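Local atomic coordinates of tyrosine-protein phosphatase non-receptor type 18 (Homo sapiens, PDB entry 2OC3), a protein that removes phosphate from phosphotyrosine in proteins by hydrolysis, acting on autophosphorylated tyrosine kinases known to be overexpressed in tumour tissue. Residues 193-197 against 214-218. Numbering follows the deposited sequence.
Sequences QLQYM and MVEEA
Leu-194, Tyr-196 and Met-214 form a buried apolar contact, with a Met-aromatic pair, inside a beta-alpha-beta crossover of the protein-tyrosine phosphatase catalytic domain: helix 209-222 connects strand 187-196 to the parallel strand 229-232, which leads to Cys-233, the predicted phosphocysteine nucleophile. The helix packs on one face of the mixed central sheet, antiparallel to the strand end; the axes of strand 193-196 and helix 214-218 approach to 9.7 Å. Met-214 suits the joint because its unbranched chain, CG anti to the backbone N (chi1 -176°) and extended beyond, can span from helix to strand. Its CE rests against the strand backbone, 3.4 Å from Leu-194 O, with Leu-194 CB alongside, while SD comes up at the edge of the Tyr-196 ring, near the ring plane, 4.1 Å from CD1. Shortened to an alanine here, the side chain would probably leave the ring edge without its sulfur and a gap beside Leu-194 CB. Leu-194 points its branched end at the next helical turn: CD2 packs across the aliphatic CG of Glu-217, whose carboxylate turns to a salt bridge with Arg-220, and small Ala-218 lets CD1 come close to the helix backbone. Tyr-196 also meets Trp-199 edge-to-face; its side chain lies about 7 Å from that of Arg-239, which probably binds substrate. At the helix turn, Leu-194 CD1 sits 3.6 Å from Ala-218 CB and just as near Met-214 O, the carbonyl that accepts the Ala-218 N-H.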
ATOM      1  N   GLN A 193       9.160  -6.548   6.818  1.00  6.30           N
ATOM      2  CA  GLN A 193       8.499  -6.591   5.503  1.00  6.42           C
ATOM      3  C   GLN A 193       7.668  -7.842   5.373  1.00  9.20           C
ATOM      4  O   GLN A 193       8.173  -8.965   5.563  1.00  7.60           O
ATOM      5  CB  GLN A 193       9.536  -6.575   4.397  1.00  7.36           C
ATOM      6  CG  GLN A 193       8.956  -6.546   2.965  1.00  6.78           C
ATOM      7  CD  GLN A 193       9.695  -7.421   1.981  1.00 11.36           C
ATOM      8  OE1 GLN A 193      10.434  -8.315   2.377  1.00 13.06           O
ATOM      9  NE2 GLN A 193       9.542  -7.143   0.687  1.00  8.53           N
ATOM     10  N   LEU A 194       6.388  -7.655   5.095  1.00  6.29           N
ATOM     11  CA  LEU A 194       5.505  -8.741   4.835  1.00  4.51           C
ATOM     12  C   LEU A 194       5.259  -8.802   3.352  1.00  6.39           C
ATOM     13  O   LEU A 194       4.965  -7.770   2.768  1.00  6.57           O
ATOM     14  CB  LEU A 194       4.202  -8.560   5.564  1.00  7.39           C
ATOM     15  CG  LEU A 194       4.213  -8.749   7.082  1.00  7.13           C
ATOM     16  CD1 LEU A 194       3.157  -7.875   7.826  1.00 10.06           C
ATOM     17  CD2 LEU A 194       4.036 -10.205   7.419  1.00 10.57           C
ATOM     18  N   GLN A 195       5.396  -9.977   2.744  1.00  7.47           N
ATOM     19  CA  GLN A 195       5.238 -10.114   1.302  1.00  6.17           C
ATOM     20  C   GLN A 195       4.199 -11.173   1.025  1.00  6.72           C
ATOM     21  O   GLN A 195       4.299 -12.289   1.503  1.00  6.20           O
ATOM     22  CB  GLN A 195       6.555 -10.494   0.610  1.00  6.54           C
ATOM     23  CG  GLN A 195       6.393 -10.442  -0.933  1.00  8.92           C
ATOM     24  CD  GLN A 195       7.584 -10.923  -1.714  1.00  9.04           C
ATOM     25  OE1 GLN A 195       8.623 -11.296  -1.147  1.00  9.17           O
ATOM     26  NE2 GLN A 195       7.439 -10.921  -3.049  1.00 10.23           N
ATOM     27  N   TYR A 196       3.169 -10.819   0.283  1.00  6.24           N
ATOM     28  CA  TYR A 196       2.135 -11.736  -0.193  1.00  5.65           C
ATOM     29  C   TYR A 196       2.724 -12.405  -1.441  1.00  7.55           C
ATOM     30  O   TYR A 196       3.200 -11.715  -2.364  1.00  7.52           O
ATOM     31  CB  TYR A 196       0.830 -10.962  -0.522  1.00  8.06           C
ATOM     32  CG  TYR A 196      -0.352 -11.868  -0.572  1.00  7.25           C
ATOM     33  CD1 TYR A 196      -1.219 -11.944   0.488  1.00 10.38           C
ATOM     34  CD2 TYR A 196      -0.585 -12.709  -1.652  1.00  7.31           C
ATOM     35  CE1 TYR A 196      -2.289 -12.841   0.480  1.00 12.19           C
ATOM     36  CE2 TYR A 196      -1.633 -13.602  -1.664  1.00  9.08           C
ATOM     37  CZ  TYR A 196      -2.482 -13.660  -0.601  1.00 10.35           C
ATOM     38  OH  TYR A 196      -3.536 -14.588  -0.605  1.00 11.85           O
ATOM     39  N   MET A 197       2.747 -13.750  -1.434  1.00  8.08           N
ATOM     40  CA  MET A 197       3.611 -14.513  -2.344  1.00  8.51           C
ATOM     41  C   MET A 197       2.900 -15.173  -3.519  1.00  8.52           C
ATOM     42  O   MET A 197       3.592 -15.678  -4.402  1.00  8.09           O
ATOM     43  CB  MET A 197       4.364 -15.620  -1.564  1.00  8.80           C
ATOM     44  CG  MET A 197       5.169 -15.084  -0.413  1.00 11.71           C
ATOM     45  SD  MET A 197       6.453 -13.923  -0.848  1.00 11.80           S
ATOM     46  CE  MET A 197       7.627 -15.080  -1.610  1.00 16.14           C
ATOM     47  N   MET A 214      -2.036 -11.499   7.197  1.00  7.00           N
ATOM     48  CA  MET A 214      -0.973 -10.516   6.888  1.00  8.36           C
ATOM     49  C   MET A 214      -1.240  -9.181   7.593  1.00  6.52           C
ATOM     50  O   MET A 214      -0.327  -8.587   8.157  1.00  8.85           O
ATOM     51  CB  MET A 214      -0.876 -10.356   5.374  1.00  9.18           C
ATOM     52  CG  MET A 214       0.222  -9.455   4.912  1.00  8.51           C
ATOM     53  SD  MET A 214      -0.018  -9.042   3.139  1.00 11.94           S
ATOM     54  CE  MET A 214       1.587  -8.311   2.715  1.00 10.45           C
ATOM     55  N   VAL A 215      -2.481  -8.705   7.488  1.00  8.98           N
ATOM     56  CA  VAL A 215      -2.883  -7.448   8.126  1.00  9.07           C
ATOM     57  C   VAL A 215      -2.799  -7.563   9.647  1.00  8.19           C
ATOM     58  O   VAL A 215      -2.282  -6.667  10.310  1.00  8.46           O
ATOM     59  CB  VAL A 215      -4.278  -7.008   7.668  1.00  8.68           C
ATOM     60  CG1 VAL A 215      -4.762  -5.829   8.517  1.00  9.96           C
ATOM     61  CG2 VAL A 215      -4.224  -6.576   6.212  1.00 11.37           C
ATOM     62  N   GLU A 216      -3.267  -8.680  10.182  1.00  8.06           N
ATOM     63  CA  GLU A 216      -3.188  -8.896  11.625  1.00  8.60           C
ATOM     64  C   GLU A 216      -1.740  -8.835  12.119  1.00  9.86           C
ATOM     65  O   GLU A 216      -1.429  -8.202  13.140  1.00 11.12           O
ATOM     66  CB  GLU A 216      -3.825 -10.249  12.004  1.00  9.66           C
ATOM     67  CG  GLU A 216      -5.348 -10.319  11.781  1.00  9.63           C
ATOM     68  CD  GLU A 216      -5.910 -11.711  11.670  1.00 16.86           C
ATOM     69  OE1 GLU A 216      -5.163 -12.718  11.751  1.00 17.17           O
ATOM     70  OE2 GLU A 216      -7.150 -11.805  11.459  1.00 19.62           O
ATOM     71  N   GLU A 217      -0.841  -9.511  11.411  1.00  9.31           N
ATOM     72  CA  GLU A 217       0.553  -9.490  11.808  1.00  8.65           C
ATOM     73  C   GLU A 217       1.170  -8.107  11.636  1.00  8.51           C
ATOM     74  O   GLU A 217       1.925  -7.638  12.487  1.00  9.47           O
ATOM     75  CB  GLU A 217       1.337 -10.521  11.021  1.00  9.87           C
ATOM     76  CG  GLU A 217       2.851 -10.527  11.326  1.00 13.46           C
ATOM     77  CD  GLU A 217       3.226 -10.804  12.789  1.00 33.59           C
ATOM     78  OE1 GLU A 217       2.491 -11.493  13.513  1.00 27.05           O
ATOM     79  OE2 GLU A 217       4.299 -10.335  13.226  1.00 40.97           O
ATOM     80  N   ALA A 218       0.865  -7.409  10.545  1.00  7.43           N
ATOM     81  CA  ALA A 218       1.388  -6.065  10.371  1.00  7.24           C
ATOM     82  C   ALA A 218       1.030  -5.177  11.542  1.00  7.32           C
ATOM     83  O   ALA A 218       1.819  -4.365  11.974  1.00  9.71           O
ATOM     84  CB  ALA A 218       0.856  -5.420   9.077  1.00  9.66           C
TER